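Local coordinates for methyltransferase domain-containing protein (Pyrococcus horikoshii, PDB 1VE3) that binds S-adenosylmethionine and probably transfers its methyl group to a substrate not yet identified, at residues V107-S112 against G136-Y141; Q123-V128 against L201-Y206; K209-K214 against L221-P226. All blocks are in the same frame, centred on the assembly; numbering follows the deposited sequence.

In the fold
The strand order 3-2-1-4-5-7-6 is that of a class I methyltransferase, a Rossmann-like sheet of seven strands. Of the paired segments, strand 104-110 comes first along the chain; helix 118-131 follows it, and interaction 1 closes this crossover when strand 136-143 pairs alongside. Interaction 2 reaches from that helix, inside the loop of interaction 1, to the end of helix 196-203, so the two contacts cross along the chain. Interaction 3 comes after both, a short hairpin of strands 207-215 and 219-226. Strand 219-226 lies next to strand 136-143, which joins interactions 1 and 3 in one sheet, while Phe125 of interaction 2 packs against Phe138 and Met140.

Interaction 1. Residues V107-S112 against G136-Y141; sequences VIFIDS and GKFIMY. With SAM (S-adenosylmethionine), chain C.
Phe109 and Tyr141 belong to neighbouring parallel strands, the fourth and fifth of the class I methyltransferase sheet, joined by a right-handed beta-alpha-beta crossover through helix 118-131. Backbone hydrogen bonds do the joining. Val107 and Phe109 each give their N-H to the neighbouring strand and take one back through their O, as in Ile139 N to Val107 O at 2.9 Å; Asp111 N, just past the strand end, adds a last bond to Tyr141 O.

Apolar packing fills both faces of the sheet. On the face of Val107, Phe109, Phe138 and Met140, the Phe109 ring stands anti to its own N (chi1 -172°) and runs beside the Met140 side chain. The selenium of this selenomethionine sits at the ring edge, Met140 SE to Phe109 CD2 being 3.9 Å, a Met-aromatic contact. Phe138 brings CE2 to within 3.7 Å of Phe109 CB, and helix 118-131 covers these large apolar groups. Ile108, Ile110 and Ile139, branched and suited to extended backbone, line the other face, where Ile110 and Ile139 meet helix 19-34.

Polar contacts gather at the C-terminal end of strand 104-110, where the parallel sheet opens to its cofactor. The Asp111 carboxylate stands almost perpendicular to the Tyr141 ring (planes 89° apart), with OD1 at the ring edge, 3.1 Å from Tyr141 CE2, where the slightly positive C-H groups probably suit an anion. Its OD2 forms a salt bridge with Arg24, itself a ligand of S-adenosylmethionine. One water bridges Ser112 N and Tyr141 O. Ile110 O is gripped twice: Ser112 OG donates to it from above the carbonyl plane at 2.8 Å, and the amino N of S-adenosylmethionine donates at 3.1 Å. Asp111 O lies 3.0 Å from CE, the methyl carbon of the cofactor.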
loop_
_atom_site.group_PDB
_atom_site.type_symbol
_atom_site.label_atom_id
_atom_site.label_comp_id
_atom_site.label_asym_id
_atom_site.label_seq_id
_atom_site.Cartn_x
_atom_site.Cartn_y
_atom_site.Cartn_z
ATOM N N VAL A 107 -5.365 15.286 17.380
ATOM C CA VAL A 107 -6.101 14.057 17.589
ATOM C C VAL A 107 -6.501 13.632 16.190
ATOM O O VAL A 107 -7.229 14.353 15.513
ATOM C CB VAL A 107 -7.376 14.288 18.426
ATOM C CG1 VAL A 107 -8.242 13.044 18.402
ATOM C CG2 VAL A 107 -6.999 14.642 19.856
ATOM N N ILE A 108 -5.997 12.487 15.739
ATOM C CA ILE A 108 -6.344 11.995 14.410
ATOM C C ILE A 108 -7.308 10.835 14.576
ATOM O O ILE A 108 -7.191 10.038 15.513
ATOM C CB ILE A 108 -5.094 11.556 13.610
ATOM C CG1 ILE A 108 -4.409 10.366 14.290
ATOM C CG2 ILE A 108 -4.133 12.727 13.502
ATOM C CD1 ILE A 108 -3.198 9.834 13.528
ATOM N N PHE A 109 -8.264 10.758 13.657
ATOM C CA PHE A 109 -9.329 9.760 13.686
ATOM C C PHE A 109 -9.538 9.332 12.229
ATOM O O PHE A 109 -10.190 10.032 11.437
ATOM C CB PHE A 109 -10.573 10.445 14.281
ATOM C CG PHE A 109 -11.724 9.530 14.560
ATOM C CD1 PHE A 109 -11.547 8.352 15.276
ATOM C CD2 PHE A 109 -13.009 9.888 14.167
ATOM C CE1 PHE A 109 -12.632 7.545 15.598
ATOM C CE2 PHE A 109 -14.106 9.088 14.485
ATOM C CZ PHE A 109 -13.916 7.915 15.204
ATOM N N ILE A 110 -8.979 8.175 11.885
ATOM C CA ILE A 110 -9.026 7.684 10.515
ATOM C C ILE A 110 -9.810 6.397 10.249
ATOM O O ILE A 110 -9.681 5.423 10.977
ATOM C CB ILE A 110 -7.572 7.501 9.993
ATOM C CG1 ILE A 110 -6.843 8.853 10.042
ATOM C CG2 ILE A 110 -7.580 6.918 8.587
ATOM C CD1 ILE A 110 -5.384 8.799 9.618
ATOM N N ASP A 111 -10.611 6.409 9.183
ATOM C CA ASP A 111 -11.404 5.247 8.768
ATOM C C ASP A 111 -12.018 4.467 9.927
ATOM O O ASP A 111 -11.846 3.253 9.995
ATOM C CB ASP A 111 -10.532 4.266 7.963
ATOM C CG ASP A 111 -10.155 4.781 6.583
ATOM O OD1 ASP A 111 -11.062 5.207 5.836
ATOM O OD2 ASP A 111 -8.946 4.737 6.232
ATOM N N SER A 112 -12.745 5.122 10.825
ATOM C CA SER A 112 -13.310 4.383 11.954
ATOM C C SER A 112 -14.777 4.604 12.292
ATOM O O SER A 112 -15.317 3.884 13.131
ATOM C CB SER A 112 -12.489 4.653 13.222
ATOM O OG SER A 112 -11.137 4.278 13.049
ATOM N N GLY A 136 -5.380 23.308 19.685
ATOM C CA GLY A 136 -5.169 22.050 18.989
ATOM C C GLY A 136 -6.018 21.835 17.754
ATOM O O GLY A 136 -6.843 22.677 17.402
ATOM N N LYS A 137 -5.810 20.699 17.092
ATOM C CA LYS A 137 -6.562 20.379 15.887
ATOM C C LYS A 137 -7.068 18.939 15.842
ATOM O O LYS A 137 -6.342 18.006 16.163
ATOM C CB LYS A 137 -5.705 20.681 14.653
ATOM C CG LYS A 137 -5.439 22.170 14.494
ATOM C CD LYS A 137 -4.165 22.481 13.742
ATOM C CE LYS A 137 -4.381 22.537 12.246
ATOM N NZ LYS A 137 -3.167 23.064 11.560
ATOM N N PHE A 138 -8.334 18.785 15.466
ATOM C CA PHE A 138 -8.969 17.479 15.330
ATOM C C PHE A 138 -8.953 17.190 13.835
ATOM O O PHE A 138 -9.537 17.935 13.060
ATOM C CB PHE A 138 -10.424 17.534 15.811
ATOM C CG PHE A 138 -11.187 16.239 15.630
ATOM C CD1 PHE A 138 -12.541 16.259 15.307
ATOM C CD2 PHE A 138 -10.563 15.005 15.807
ATOM C CE1 PHE A 138 -13.265 15.067 15.162
ATOM C CE2 PHE A 138 -11.274 13.814 15.667
ATOM C CZ PHE A 138 -12.628 13.845 15.344
ATOM N N ILE A 139 -8.285 16.117 13.427
ATOM C CA ILE A 139 -8.213 15.774 12.012
ATOM C C ILE A 139 -8.783 14.386 11.740
ATOM O O ILE A 139 -8.212 13.383 12.176
ATOM C CB ILE A 139 -6.750 15.817 11.515
ATOM C CG1 ILE A 139 -6.210 17.242 11.635
ATOM C CG2 ILE A 139 -6.669 15.321 10.073
ATOM C CD1 ILE A 139 -4.738 17.371 11.296
HETATM N N MSE A 140 -9.904 14.319 11.023
HETATM C CA MSE A 140 -10.485 13.019 10.725
HETATM C C MSE A 140 -10.687 12.753 9.234
HETATM O O MSE A 140 -10.863 13.665 8.425
HETATM C CB MSE A 140 -11.800 12.801 11.514
HETATM C CG MSE A 140 -13.103 13.330 10.921
HETATM SE SE MSE A 140 -14.702 12.574 11.846
HETATM C CE MSE A 140 -15.089 11.143 10.631
ATOM N N TYR A 141 -10.612 11.479 8.880
ATOM C CA TYR A 141 -10.790 11.049 7.507
ATOM C C TYR A 141 -11.884 10.004 7.542
ATOM O O TYR A 141 -11.830 9.063 8.337
ATOM C CB TYR A 141 -9.502 10.432 6.959
ATOM C CG TYR A 141 -9.695 9.760 5.618
ATOM C CD1 TYR A 141 -9.790 10.508 4.442
ATOM C CD2 TYR A 141 -9.803 8.377 5.528
ATOM C CE1 TYR A 141 -9.990 9.881 3.211
ATOM C CE2 TYR A 141 -10.001 7.745 4.307
ATOM C CZ TYR A 141 -10.094 8.497 3.155
ATOM O OH TYR A 141 -10.309 7.855 1.953
HETATM N N SAM C . -7.186 4.379 12.547
HETATM C CA SAM C . -7.014 2.973 12.080
HETATM C C SAM C . -6.265 2.967 10.750
HETATM O O SAM C . -5.429 2.076 10.551
HETATM O OXT SAM C . -6.578 3.897 9.943
HETATM C CB SAM C . -8.374 2.382 11.884
HETATM C CG SAM C . -8.403 0.939 11.989
HETATM S SD SAM C . -10.063 0.189 11.745
HETATM C CE SAM C . -10.533 0.591 10.183
HETATM C "C5'" SAM C . -11.094 0.925 13.022
HETATM C "C4'" SAM C . -10.650 0.697 14.557
HETATM O "O4'" SAM C . -11.604 1.379 15.443
HETATM C "C3'" SAM C . -10.751 -0.750 15.016
HETATM O "O3'" SAM C . -9.272 -1.010 15.198
HETATM C "C2'" SAM C . -11.350 -0.827 16.378
HETATM O "O2'" SAM C . -10.873 -1.648 17.398
HETATM C "C1'" SAM C . -11.485 0.711 16.681
HETATM N N9 SAM C . -12.625 1.019 17.555
HETATM C C8 SAM C . -13.979 0.694 17.482
HETATM N N7 SAM C . -14.690 1.167 18.476
HETATM C C5 SAM C . -13.789 1.832 19.248
HETATM C C6 SAM C . -13.878 2.590 20.496
HETATM N N6 SAM C . -15.038 2.760 21.154
HETATM N N1 SAM C . -12.712 3.168 21.042
HETATM C C2 SAM C . -11.509 3.015 20.400
HETATM N N3 SAM C . -11.316 2.331 19.239
HETATM C C4 SAM C . -12.494 1.756 18.699
HETATM O O HOH W 1 -12.909 7.814 11.103
#

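Interaction 2. Residues Q123-V128 against L201-Y206; sequences QVFKEV and LLAKLY
The Tyr206 ring is sandwiched: over one face lies the helix at Phe125 and Lys126, with Lys126 CA above the ring centre, and over the opposite face, toward the rim, lies CB of its own neighbour Leu205. The Phe125 ring meets the other segment differently, with Leu202 C at its edge near the ring plane and Ala203 N and Tyr206 CD2 approaching obliquely.

Two aromatic residues therefore carry the contact, each serving a different part of it. Phe125 is buried and reaches across with CD2 and CE2; CE2 comes to 3.7 Å from Ala203 N and 4.0 Å from Leu202 CB. The small Ala203 lets the ring come close to the helix backbone, its CB 4.1 Å from Phe125 CE2. At its root, Phe125 CB touches Tyr206 CD2 at 3.5 Å.

Tyr206 suits the partly exposed margin, because its ring offers a broad apolar face while its hydroxyl can meet polar groups. With CG anti to the backbone N (chi1 -164°), the Lys126 chain leaves the helix and passes obliquely across the tyrosine, and a bend at chi3 turns CE toward the hydroxyl, 3.0 Å from Tyr206 OH. The contact is one of methylenes, the ammonium NZ lying farther from the hydroxyl than CE does, and the hydroxyl itself is hydrogen-bonded to Asn122.

Beyond this pair, Phe125 also reaches Met140 of strand 136-143, while its side chain stays about 12 Å from the bound cofactor. It thus fills the junction between sheet, helix 118-131 and the end of helix 196-203, plain apolar packing of the layered alpha-beta methyltransferase fold.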
loop_
_atom_site.group_PDB
_atom_site.type_symbol
_atom_site.label_atom_id
_atom_site.label_comp_id
_atom_site.label_asym_id
_atom_site.label_seq_id
_atom_site.Cartn_x
_atom_site.Cartn_y
_atom_site.Cartn_z
ATOM N N GLN A 123 -20.514 11.104 21.536
ATOM C CA GLN A 123 -19.674 11.002 22.732
ATOM C C GLN A 123 -18.196 11.145 22.374
ATOM O O GLN A 123 -17.437 11.783 23.095
ATOM C CB GLN A 123 -19.900 9.656 23.434
ATOM C CG GLN A 123 -21.367 9.300 23.636
ATOM C CD GLN A 123 -21.586 7.835 24.007
ATOM O OE1 GLN A 123 -21.011 6.931 23.396
ATOM N NE2 GLN A 123 -22.433 7.596 25.003
ATOM N N VAL A 124 -17.786 10.541 21.261
ATOM C CA VAL A 124 -16.396 10.632 20.833
ATOM C C VAL A 124 -16.006 12.083 20.542
ATOM O O VAL A 124 -14.978 12.561 21.023
ATOM C CB VAL A 124 -16.143 9.793 19.571
ATOM C CG1 VAL A 124 -14.737 10.041 19.047
ATOM C CG2 VAL A 124 -16.332 8.316 19.885
ATOM N N PHE A 125 -16.828 12.781 19.759
ATOM C CA PHE A 125 -16.542 14.175 19.433
ATOM C C PHE A 125 -16.442 15.015 20.700
ATOM O O PHE A 125 -15.574 15.883 20.807
ATOM C CB PHE A 125 -17.621 14.769 18.523
ATOM C CG PHE A 125 -17.527 14.335 17.080
ATOM C CD1 PHE A 125 -16.459 13.569 16.625
ATOM C CD2 PHE A 125 -18.516 14.706 16.175
ATOM C CE1 PHE A 125 -16.381 13.173 15.284
ATOM C CE2 PHE A 125 -18.452 14.321 14.837
ATOM C CZ PHE A 125 -17.378 13.551 14.390
ATOM N N LYS A 126 -17.330 14.755 21.657
ATOM C CA LYS A 126 -17.326 15.491 22.912
ATOM C C LYS A 126 -16.004 15.247 23.636
ATOM O O LYS A 126 -15.362 16.188 24.107
ATOM C CB LYS A 126 -18.501 15.056 23.791
ATOM C CG LYS A 126 -18.803 16.013 24.931
ATOM C CD LYS A 126 -20.077 15.620 25.662
ATOM C CE LYS A 126 -21.269 15.608 24.725
ATOM N NZ LYS A 126 -22.518 15.195 25.424
ATOM N N GLU A 127 -15.595 13.982 23.708
ATOM C CA GLU A 127 -14.338 13.621 24.360
ATOM C C GLU A 127 -13.124 14.209 23.643
ATOM O O GLU A 127 -12.164 14.638 24.289
ATOM C CB GLU A 127 -14.195 12.097 24.439
ATOM C CG GLU A 127 -14.874 11.493 25.644
ATOM C CD GLU A 127 -14.243 11.971 26.935
ATOM O OE1 GLU A 127 -13.205 11.406 27.331
ATOM O OE2 GLU A 127 -14.775 12.922 27.542
ATOM N N VAL A 128 -13.169 14.229 22.311
ATOM C CA VAL A 128 -12.066 14.767 21.525
ATOM C C VAL A 128 -11.881 16.247 21.840
ATOM O O VAL A 128 -10.764 16.710 22.070
ATOM C CB VAL A 128 -12.328 14.622 20.010
ATOM C CG1 VAL A 128 -11.253 15.360 19.226
ATOM C CG2 VAL A 128 -12.357 13.133 19.626
ATOM N N LEU A 201 -22.807 17.853 10.862
ATOM C CA LEU A 201 -23.835 18.205 11.880
ATOM C C LEU A 201 -23.436 17.953 13.369
ATOM O O LEU A 201 -23.631 18.788 14.242
ATOM C CB LEU A 201 -25.116 17.437 11.549
ATOM C CG LEU A 201 -26.303 17.876 12.411
ATOM C CD1 LEU A 201 -26.525 19.388 12.372
ATOM C CD2 LEU A 201 -27.622 17.238 11.974
ATOM N N LEU A 202 -22.871 16.753 13.597
ATOM C CA LEU A 202 -22.531 16.422 14.968
ATOM C C LEU A 202 -21.266 17.198 15.226
ATOM O O LEU A 202 -21.051 17.645 16.354
ATOM C CB LEU A 202 -22.346 14.943 15.116
ATOM C CG LEU A 202 -23.618 14.082 15.116
ATOM C CD1 LEU A 202 -23.258 12.617 15.360
ATOM C CD2 LEU A 202 -24.564 14.566 16.208
ATOM N N ALA A 203 -20.412 17.341 14.219
ATOM C CA ALA A 203 -19.161 18.063 14.399
ATOM C C ALA A 203 -19.430 19.525 14.770
ATOM O O ALA A 203 -18.733 20.091 15.615
ATOM C CB ALA A 203 -18.316 17.990 13.120
ATOM N N LYS A 204 -20.451 20.119 14.153
ATOM C CA LYS A 204 -20.805 21.521 14.411
ATOM C C LYS A 204 -21.165 21.823 15.865
ATOM O O LYS A 204 -21.212 22.993 16.263
ATOM C CB LYS A 204 -21.967 21.954 13.512
ATOM C CG LYS A 204 -21.628 22.056 12.032
ATOM C CD LYS A 204 -22.834 22.520 11.236
ATOM C CE LYS A 204 -22.523 22.643 9.742
ATOM N NZ LYS A 204 -21.501 23.688 9.437
ATOM N N LEU A 205 -21.426 20.786 16.658
ATOM C CA LEU A 205 -21.768 20.993 18.062
ATOM C C LEU A 205 -20.516 21.220 18.902
ATOM O O LEU A 205 -20.583 21.809 19.985
ATOM C CB LEU A 205 -22.519 19.783 18.639
ATOM C CG LEU A 205 -23.753 19.229 17.922
ATOM C CD1 LEU A 205 -24.435 18.194 18.821
ATOM C CD2 LEU A 205 -24.721 20.355 17.579
ATOM N N TYR A 206 -19.372 20.769 18.396
ATOM C CA TYR A 206 -18.124 20.880 19.143
ATOM C C TYR A 206 -16.973 21.579 18.438
ATOM O O TYR A 206 -16.039 22.033 19.093
ATOM C CB TYR A 206 -17.664 19.478 19.559
ATOM C CG TYR A 206 -18.755 18.663 20.218
ATOM C CD1 TYR A 206 -19.215 18.986 21.491
ATOM C CD2 TYR A 206 -19.376 17.611 19.538
ATOM C CE1 TYR A 206 -20.268 18.291 22.075
ATOM C CE2 TYR A 206 -20.431 16.907 20.107
ATOM C CZ TYR A 206 -20.875 17.254 21.377
ATOM O OH TYR A 206 -21.931 16.584 21.943
#

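Interaction 3. Residues K209-K214 against L221-P226; sequences KEAEEK and LTVYNP
Glu210 turns CG to the far side from its own N (chi1 -175°) and runs on extended, which carries its carboxylate past Val223 to Asn225; Glu212, likewise anti (chi1 -167°), runs beside Thr222. Thr222 OG1 donates to the anti lone pair of Glu212 OE2 at 2.9 Å, and Glu212 OE1 holds Lys209 NZ at 2.7 Å. Asn225 ND2 donates to the anti lone pair of Glu210 OE1, also at 2.9 Å, nearly in its own amide plane, while Glu210 OE2 pairs with Lys137 of strand 136-143. With an alanine here in place of the asparagine, Glu210 OE1 would probably lose its amide mate, leaving the carboxylate to be held from the OE2 side by Lys137.

On the face of Ala211 and Val223, Val223, a branched residue at home in a strand, offers CG1 to Glu210 CB at 3.6 Å. Lys209 CB meets the Tyr224 ring obliquely, 3.5 Å from Tyr224 CE1. Paired bonds between Glu213 and Leu221 keep the ladder regular, but Val223 O receives both Glu210 N at 2.7 Å and, weakly, Ala211 N. That doubling marks a classic beta bulge in the antiparallel hairpin at the sheet edge, the sixth and seventh strands of the class I methyltransferase fold.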
loop_
_atom_site.group_PDB
_atom_site.type_symbol
_atom_site.label_atom_id
_atom_site.label_comp_id
_atom_site.label_asym_id
_atom_site.label_seq_id
_atom_site.Cartn_x
_atom_site.Cartn_y
_atom_site.Cartn_z
ATOM N N LYS A 209 -14.802 24.255 11.424
ATOM C CA LYS A 209 -13.845 23.647 10.509
ATOM C C LYS A 209 -12.794 24.591 9.952
ATOM O O LYS A 209 -13.092 25.686 9.457
ATOM C CB LYS A 209 -14.557 22.920 9.359
ATOM C CG LYS A 209 -15.319 23.785 8.408
ATOM C CD LYS A 209 -15.556 23.045 7.093
ATOM C CE LYS A 209 -16.283 21.721 7.300
ATOM N NZ LYS A 209 -16.655 21.081 6.004
ATOM N N GLU A 210 -11.550 24.140 10.068
ATOM C CA GLU A 210 -10.381 24.866 9.589
ATOM C C GLU A 210 -10.218 24.648 8.082
ATOM O O GLU A 210 -10.069 25.601 7.327
ATOM C CB GLU A 210 -9.120 24.375 10.318
ATOM C CG GLU A 210 -7.849 25.156 9.993
ATOM C CD GLU A 210 -6.633 24.651 10.762
ATOM O OE1 GLU A 210 -6.749 24.433 11.981
ATOM O OE2 GLU A 210 -5.554 24.481 10.151
ATOM N N ALA A 211 -10.260 23.387 7.653
ATOM C CA ALA A 211 -10.103 23.055 6.240
ATOM C C ALA A 211 -10.782 21.729 5.896
ATOM O O ALA A 211 -11.226 21.001 6.783
ATOM C CB ALA A 211 -8.625 22.980 5.891
ATOM N N GLU A 212 -10.847 21.420 4.604
ATOM C CA GLU A 212 -11.463 20.182 4.148
ATOM C C GLU A 212 -10.915 19.780 2.785
ATOM O O GLU A 212 -10.887 20.587 1.857
ATOM C CB GLU A 212 -12.976 20.351 4.074
ATOM C CG GLU A 212 -13.726 19.049 3.905
ATOM C CD GLU A 212 -15.159 19.153 4.385
ATOM O OE1 GLU A 212 -15.976 19.823 3.715
ATOM O OE2 GLU A 212 -15.463 18.569 5.449
ATOM N N GLU A 213 -10.471 18.532 2.675
ATOM C CA GLU A 213 -9.916 18.018 1.429
ATOM C C GLU A 213 -10.751 16.843 0.937
ATOM O O GLU A 213 -11.038 15.917 1.701
ATOM C CB GLU A 213 -8.484 17.525 1.647
ATOM C CG GLU A 213 -7.498 18.536 2.223
ATOM C CD GLU A 213 -6.891 19.461 1.174
ATOM O OE1 GLU A 213 -6.881 19.099 -0.023
ATOM O OE2 GLU A 213 -6.401 20.544 1.558
ATOM N N LYS A 214 -11.138 16.870 -0.335
ATOM C CA LYS A 214 -11.908 15.771 -0.897
ATOM C C LYS A 214 -10.921 14.716 -1.391
ATOM O O LYS A 214 -9.999 15.022 -2.139
ATOM C CB LYS A 214 -12.785 16.254 -2.049
ATOM C CG LYS A 214 -13.803 15.216 -2.505
ATOM C CD LYS A 214 -14.940 15.855 -3.289
ATOM C CE LYS A 214 -16.083 14.872 -3.495
ATOM N NZ LYS A 214 -17.242 15.502 -4.184
ATOM N N LEU A 221 -11.061 14.510 4.174
ATOM C CA LEU A 221 -10.106 14.743 5.240
ATOM C C LEU A 221 -10.546 16.097 5.765
ATOM O O LEU A 221 -10.524 17.078 5.026
ATOM C CB LEU A 221 -8.677 14.853 4.715
ATOM C CG LEU A 221 -7.694 15.196 5.829
ATOM C CD1 LEU A 221 -7.405 13.955 6.649
ATOM C CD2 LEU A 221 -6.419 15.754 5.240
ATOM N N THR A 222 -10.965 16.150 7.025
ATOM C CA THR A 222 -11.423 17.409 7.605
ATOM C C THR A 222 -10.573 17.867 8.782
ATOM O O THR A 222 -10.174 17.061 9.618
ATOM C CB THR A 222 -12.881 17.299 8.085
ATOM O OG1 THR A 222 -13.716 16.901 6.991
ATOM C CG2 THR A 222 -13.359 18.645 8.610
ATOM N N VAL A 223 -10.297 19.166 8.843
ATOM C CA VAL A 223 -9.510 19.730 9.931
ATOM C C VAL A 223 -10.427 20.591 10.805
ATOM O O VAL A 223 -11.022 21.556 10.334
ATOM C CB VAL A 223 -8.335 20.579 9.387
ATOM C CG1 VAL A 223 -7.521 21.148 10.540
ATOM C CG2 VAL A 223 -7.437 19.704 8.507
ATOM N N TYR A 224 -10.532 20.232 12.079
ATOM C CA TYR A 224 -11.400 20.942 13.015
ATOM C C TYR A 224 -10.663 21.603 14.176
ATOM O O TYR A 224 -9.621 21.128 14.617
ATOM C CB TYR A 224 -12.444 19.974 13.597
ATOM C CG TYR A 224 -13.561 19.586 12.651
ATOM C CD1 TYR A 224 -14.499 20.525 12.230
ATOM C CD2 TYR A 224 -13.692 18.278 12.193
ATOM C CE1 TYR A 224 -15.539 20.175 11.380
ATOM C CE2 TYR A 224 -14.733 17.911 11.343
ATOM C CZ TYR A 224 -15.651 18.866 10.941
ATOM O OH TYR A 224 -16.685 18.517 10.104
ATOM N N ASN A 225 -11.229 22.699 14.672
ATOM C CA ASN A 225 -10.671 23.414 15.814
ATOM C C ASN A 225 -11.752 23.357 16.892
ATOM O O ASN A 225 -12.923 23.605 16.613
ATOM C CB ASN A 225 -10.378 24.868 15.447
ATOM C CG ASN A 225 -9.336 24.995 14.351
ATOM O OD1 ASN A 225 -9.337 25.961 13.594
ATOM N ND2 ASN A 225 -8.433 24.021 14.271
ATOM N N PRO A 226 -11.369 23.025 18.134
ATOM C CA PRO A 226 -12.298 22.928 19.261
ATOM C C PRO A 226 -12.880 24.265 19.707
ATOM O O PRO A 226 -12.248 25.308 19.555
ATOM C CB PRO A 226 -11.444 22.287 20.348
ATOM C CG PRO A 226 -10.095 22.855 20.071
ATOM C CD PRO A 226 -9.992 22.730 18.571
#